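Local coordinates for protein probable TonB-dependent siderophore receptor PirA (Acinetobacter baumannii, PDB 5FR8) that probably takes up iron across the outer membrane by binding iron-chelating siderophores, perhaps including ferric enterobactin, at residues A[472-485]-A[496-508]. Sequence-based numbering, arbitrary orientation.
Sequences PNMYQNAEGYLLST and SRCLLQGNGDLKP
With CG trans to the backbone N (chi1 -171°) and the chain extended beyond it, Gln501 runs alongside Leu482, both pointing the same way, and carries its amide to the turn at Glu479. There NE2 of Gln501 donates to O of Glu479 at 2.9 Å, in the carbonyl plane and on a lone pair, while CD2 of Leu482 lies against the aliphatic part of the glutamine, 3.4 Å from Gln501 CB. Leu400 O is a second, weak acceptor for the same amide. Strands 482-485 and 498-501 are antiparallel: Leu483 and Leu500 form a hydrogen-bonded pair through both backbone amides, and Thr485 and Cys498 form the next. Leu482, Ser484, Leu499 and Gln501 share one face, where Ser484 CB meets Leu499 CD2 at 3.7 Å.

Beyond the strands, Gly502 packs against the type I turn from Ala478 to Tyr481, and its N donates to Tyr481 O. Asn503 N then reaches Gln476 O (2.9 Å) in the short helix 474-477, which a capping box of Asn473 and Gln476 closes at its start. Leu506 CD1 packs 4.0 Å from Gln476 CB, and Pro472 CG rests on Leu506 CB, next to Ile540. Strand 498-501 also pairs in parallel with strand 564-591, and Cys498 is disulfide-bonded to Cys490. Together they form a beta hairpin, carrying a disulfide and backed by a short helix, in the long loop joining barrel strands 459-470 and 509-521 of a TonB-dependent receptor.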
loop_
_atom_site.group_PDB
_atom_site.type_symbol
_atom_site.label_atom_id
_atom_site.label_comp_id
_atom_site.label_asym_id
_atom_site.label_seq_id
_atom_site.Cartn_x
_atom_site.Cartn_y
_atom_site.Cartn_z
ATOM N N PRO A 472 4.529 -15.980 -0.028
ATOM C CA PRO A 472 3.565 -15.894 -1.106
ATOM C C PRO A 472 2.243 -15.368 -0.588
ATOM O O PRO A 472 1.933 -15.567 0.565
ATOM C CB PRO A 472 3.438 -17.344 -1.599
ATOM C CG PRO A 472 4.678 -18.013 -1.130
ATOM C CD PRO A 472 5.038 -17.348 0.158
ATOM N N ASN A 473 1.487 -14.679 -1.431
ATOM C CA ASN A 473 0.155 -14.276 -1.068
ATOM C C ASN A 473 -0.750 -15.484 -1.345
ATOM O O ASN A 473 -0.389 -16.396 -2.109
ATOM C CB ASN A 473 -0.263 -13.015 -1.841
ATOM C CG ASN A 473 -0.743 -13.303 -3.262
ATOM O OD1 ASN A 473 -1.507 -14.258 -3.532
ATOM N ND2 ASN A 473 -0.319 -12.473 -4.175
ATOM N N MET A 474 -1.919 -15.508 -0.722
ATOM C CA MET A 474 -2.698 -16.743 -0.665
ATOM C C MET A 474 -3.119 -17.298 -2.010
ATOM O O MET A 474 -3.165 -18.511 -2.177
ATOM C CB MET A 474 -3.910 -16.549 0.213
ATOM C CG MET A 474 -3.535 -16.546 1.676
ATOM S SD MET A 474 -4.982 -16.461 2.713
ATOM C CE MET A 474 -4.593 -17.780 3.847
ATOM N N TYR A 475 -3.418 -16.425 -2.964
ATOM C CA TYR A 475 -3.782 -16.866 -4.310
ATOM C C TYR A 475 -2.585 -17.492 -5.019
ATOM O O TYR A 475 -2.708 -18.495 -5.705
ATOM C CB TYR A 475 -4.323 -15.687 -5.144
ATOM C CG TYR A 475 -5.647 -15.157 -4.641
ATOM C CD1 TYR A 475 -6.841 -15.742 -5.031
ATOM C CD2 TYR A 475 -5.699 -14.113 -3.747
ATOM C CE1 TYR A 475 -8.047 -15.280 -4.552
ATOM C CE2 TYR A 475 -6.891 -13.651 -3.262
ATOM C CZ TYR A 475 -8.056 -14.236 -3.665
ATOM O OH TYR A 475 -9.246 -13.764 -3.200
ATOM N N GLN A 476 -1.422 -16.882 -4.853
ATOM C CA GLN A 476 -0.203 -17.410 -5.434
ATOM C C GLN A 476 0.144 -18.800 -4.911
ATOM O O GLN A 476 0.725 -19.610 -5.640
ATOM C CB GLN A 476 0.956 -16.467 -5.115
ATOM C CG GLN A 476 0.805 -15.107 -5.772
ATOM C CD GLN A 476 1.856 -14.131 -5.315
ATOM O OE1 GLN A 476 2.308 -14.198 -4.182
ATOM N NE2 GLN A 476 2.224 -13.202 -6.184
ATOM N N ASN A 477 -0.168 -19.060 -3.642
ATOM C CA ASN A 477 0.115 -20.378 -3.048
ATOM C C ASN A 477 -0.897 -21.464 -3.374
ATOM O O ASN A 477 -0.560 -22.640 -3.432
ATOM C CB ASN A 477 0.186 -20.286 -1.532
ATOM C CG ASN A 477 1.598 -20.254 -1.034
ATOM O OD1 ASN A 477 2.533 -20.473 -1.805
ATOM N ND2 ASN A 477 1.767 -20.009 0.258
ATOM N N ALA A 478 -2.134 -21.056 -3.593
ATOM C CA ALA A 478 -3.258 -21.963 -3.498
ATOM C C ALA A 478 -3.462 -22.825 -4.730
ATOM O O ALA A 478 -3.750 -22.303 -5.799
ATOM C CB ALA A 478 -4.519 -21.163 -3.221
ATOM N N GLU A 479 -3.367 -24.143 -4.568
ATOM C CA GLU A 479 -3.587 -25.055 -5.691
ATOM C C GLU A 479 -5.024 -25.000 -6.230
ATOM O O GLU A 479 -5.298 -25.413 -7.363
ATOM C CB GLU A 479 -3.170 -26.485 -5.321
ATOM C CG GLU A 479 -1.691 -26.757 -5.595
ATOM C CD GLU A 479 -1.178 -28.044 -4.994
ATOM O OE1 GLU A 479 -2.006 -28.915 -4.634
ATOM O OE2 GLU A 479 0.060 -28.183 -4.883
ATOM N N GLY A 480 -5.927 -24.434 -5.444
ATOM C CA GLY A 480 -7.342 -24.398 -5.816
ATOM C C GLY A 480 -7.701 -23.150 -6.594
ATOM O O GLY A 480 -8.857 -22.984 -7.011
ATOM N N TYR A 481 -6.702 -22.292 -6.819
ATOM C CA TYR A 481 -6.867 -21.104 -7.667
ATOM C C TYR A 481 -6.383 -21.389 -9.122
ATOM O O TYR A 481 -5.187 -21.574 -9.364
ATOM C CB TYR A 481 -6.119 -19.925 -7.030
ATOM C CG TYR A 481 -6.303 -18.572 -7.703
ATOM C CD1 TYR A 481 -7.555 -18.153 -8.123
ATOM C CD2 TYR A 481 -5.214 -17.704 -7.892
ATOM C CE1 TYR A 481 -7.727 -16.918 -8.736
ATOM C CE2 TYR A 481 -5.381 -16.472 -8.498
ATOM C CZ TYR A 481 -6.641 -16.085 -8.923
ATOM O OH TYR A 481 -6.861 -14.879 -9.522
ATOM N N LEU A 482 -7.321 -21.457 -10.073
ATOM C CA LEU A 482 -6.991 -21.652 -11.488
ATOM C C LEU A 482 -7.615 -20.538 -12.303
ATOM O O LEU A 482 -8.749 -20.139 -12.032
ATOM C CB LEU A 482 -7.512 -23.004 -11.997
ATOM C CG LEU A 482 -6.769 -24.270 -11.552
ATOM C CD1 LEU A 482 -7.672 -25.476 -11.675
ATOM C CD2 LEU A 482 -5.508 -24.485 -12.363
ATOM N N LEU A 483 -6.857 -20.052 -13.289
ATOM C CA LEU A 483 -7.320 -19.073 -14.309
ATOM C C LEU A 483 -6.962 -19.589 -15.720
ATOM O O LEU A 483 -6.170 -20.528 -15.851
ATOM C CB LEU A 483 -6.651 -17.708 -14.090
ATOM C CG LEU A 483 -6.777 -17.049 -12.702
ATOM C CD1 LEU A 483 -5.665 -16.023 -12.457
ATOM C CD2 LEU A 483 -8.146 -16.403 -12.543
ATOM N N SER A 484 -7.498 -18.969 -16.765
ATOM C CA SER A 484 -7.254 -19.430 -18.128
ATOM C C SER A 484 -7.199 -18.306 -19.173
ATOM O O SER A 484 -7.814 -17.248 -18.997
ATOM C CB SER A 484 -8.383 -20.371 -18.521
ATOM O OG SER A 484 -9.557 -19.613 -18.786
ATOM N N THR A 485 -6.470 -18.540 -20.272
ATOM C CA THR A 485 -6.669 -17.780 -21.517
ATOM C C THR A 485 -6.862 -18.736 -22.658
ATOM O O THR A 485 -6.354 -19.848 -22.624
ATOM C CB THR A 485 -5.454 -16.959 -21.933
ATOM O OG1 THR A 485 -4.663 -16.649 -20.781
ATOM C CG2 THR A 485 -5.904 -15.695 -22.626
ATOM N N SER A 496 -1.384 -22.269 -28.151
ATOM C CA SER A 496 -2.819 -22.008 -27.974
ATOM C C SER A 496 -3.178 -21.689 -26.521
ATOM O O SER A 496 -2.899 -20.585 -26.066
ATOM C CB SER A 496 -3.661 -23.166 -28.527
ATOM O OG SER A 496 -3.156 -24.416 -28.094
ATOM N N ARG A 497 -3.743 -22.650 -25.787
ATOM C CA ARG A 497 -4.518 -22.363 -24.560
ATOM C C ARG A 497 -3.762 -22.647 -23.259
ATOM O O ARG A 497 -3.253 -23.746 -23.073
ATOM C CB ARG A 497 -5.779 -23.223 -24.549
ATOM C CG ARG A 497 -6.465 -23.418 -25.899
ATOM C CD ARG A 497 -7.977 -23.324 -25.729
ATOM N NE ARG A 497 -8.668 -23.362 -27.002
ATOM C CZ ARG A 497 -8.697 -22.352 -27.863
ATOM N NH1 ARG A 497 -8.068 -21.213 -27.576
ATOM N NH2 ARG A 497 -9.360 -22.471 -29.014
ATOM N N CYS A 498 -3.709 -21.683 -22.346
ATOM C CA CYS A 498 -2.875 -21.831 -21.150
ATOM C C CYS A 498 -3.698 -21.707 -19.898
ATOM O O CYS A 498 -4.623 -20.910 -19.845
ATOM C CB CYS A 498 -1.779 -20.760 -21.080
ATOM S SG CYS A 498 -0.576 -20.788 -22.431
ATOM N N LEU A 499 -3.323 -22.472 -18.882
ATOM C CA LEU A 499 -3.905 -22.338 -17.562
ATOM C C LEU A 499 -2.840 -21.869 -16.591
ATOM O O LEU A 499 -1.648 -22.155 -16.771
ATOM C CB LEU A 499 -4.411 -23.685 -17.057
ATOM C CG LEU A 499 -5.541 -24.381 -17.802
ATOM C CD1 LEU A 499 -5.688 -25.801 -17.271
ATOM C CD2 LEU A 499 -6.837 -23.591 -17.657
ATOM N N LEU A 500 -3.270 -21.181 -15.541
ATOM C CA LEU A 500 -2.355 -20.759 -14.493
ATOM C C LEU A 500 -2.889 -21.206 -13.147
ATOM O O LEU A 500 -3.973 -20.795 -12.728
ATOM C CB LEU A 500 -2.194 -19.241 -14.508
ATOM C CG LEU A 500 -1.294 -18.669 -13.418
ATOM C CD1 LEU A 500 0.137 -19.137 -13.621
ATOM C CD2 LEU A 500 -1.364 -17.151 -13.407
ATOM N N GLN A 501 -2.111 -22.043 -12.467
ATOM C CA GLN A 501 -2.502 -22.592 -11.175
ATOM C C GLN A 501 -1.639 -22.024 -10.057
ATOM O O GLN A 501 -0.491 -21.665 -10.286
ATOM C CB GLN A 501 -2.352 -24.111 -11.203
ATOM C CG GLN A 501 -2.947 -24.797 -9.990
ATOM C CD GLN A 501 -2.978 -26.291 -10.137
ATOM O OE1 GLN A 501 -2.194 -26.874 -10.891
ATOM N NE2 GLN A 501 -3.910 -26.925 -9.439
ATOM N N GLY A 502 -2.183 -21.954 -8.848
ATOM C CA GLY A 502 -1.374 -21.620 -7.678
ATOM C C GLY A 502 -0.352 -22.703 -7.378
ATOM O O GLY A 502 -0.443 -23.818 -7.882
ATOM N N ASN A 503 0.628 -22.364 -6.547
ATOM C CA ASN A 503 1.773 -23.235 -6.272
ATOM C C ASN A 503 2.121 -23.249 -4.793
ATOM O O ASN A 503 2.539 -22.229 -4.244
ATOM C CB ASN A 503 2.971 -22.718 -7.062
ATOM C CG ASN A 503 4.167 -23.632 -6.995
ATOM O OD1 ASN A 503 4.158 -24.638 -6.303
ATOM N ND2 ASN A 503 5.211 -23.271 -7.720
ATOM N N GLY A 504 1.960 -24.406 -4.152
ATOM C CA GLY A 504 2.268 -24.536 -2.730
ATOM C C GLY A 504 3.754 -24.622 -2.448
ATOM O O GLY A 504 4.165 -24.529 -1.278
ATOM N N ASP A 505 4.549 -24.804 -3.515
ATOM C CA ASP A 505 5.989 -25.091 -3.424
ATOM C C ASP A 505 6.857 -23.891 -3.807
ATOM O O ASP A 505 8.087 -24.003 -3.906
ATOM C CB ASP A 505 6.369 -26.320 -4.274
ATOM C CG ASP A 505 5.830 -27.647 -3.693
ATOM O OD1 ASP A 505 5.484 -27.722 -2.485
ATOM O OD2 ASP A 505 5.750 -28.630 -4.458
ATOM N N LEU A 506 6.214 -22.744 -3.997
ATOM C CA LEU A 506 6.919 -21.472 -4.120
ATOM C C LEU A 506 7.846 -21.179 -2.927
ATOM O O LEU A 506 7.473 -21.408 -1.769
ATOM C CB LEU A 506 5.906 -20.329 -4.195
ATOM C CG LEU A 506 5.177 -20.076 -5.511
ATOM C CD1 LEU A 506 4.061 -19.055 -5.321
ATOM C CD2 LEU A 506 6.155 -19.614 -6.587
ATOM N N LYS A 507 9.036 -20.655 -3.236
ATOM C CA LYS A 507 9.924 -20.005 -2.277
ATOM C C LYS A 507 9.437 -18.595 -1.955
ATOM O O LYS A 507 8.697 -18.019 -2.731
ATOM C CB LYS A 507 11.330 -19.916 -2.870
ATOM C CG LYS A 507 12.014 -21.262 -2.998
ATOM C CD LYS A 507 13.411 -21.134 -3.566
ATOM C CE LYS A 507 13.346 -20.605 -4.980
ATOM N NZ LYS A 507 14.593 -20.947 -5.717
ATOM N N PRO A 508 9.862 -18.020 -0.818
ATOM C CA PRO A 508 9.394 -16.678 -0.524
ATOM C C PRO A 508 10.173 -15.644 -1.295
ATOM O O PRO A 508 11.277 -15.949 -1.758
ATOM C CB PRO A 508 9.670 -16.524 0.962
ATOM C CG PRO A 508 10.828 -17.412 1.219
ATOM C CD PRO A 508 10.848 -18.482 0.160
#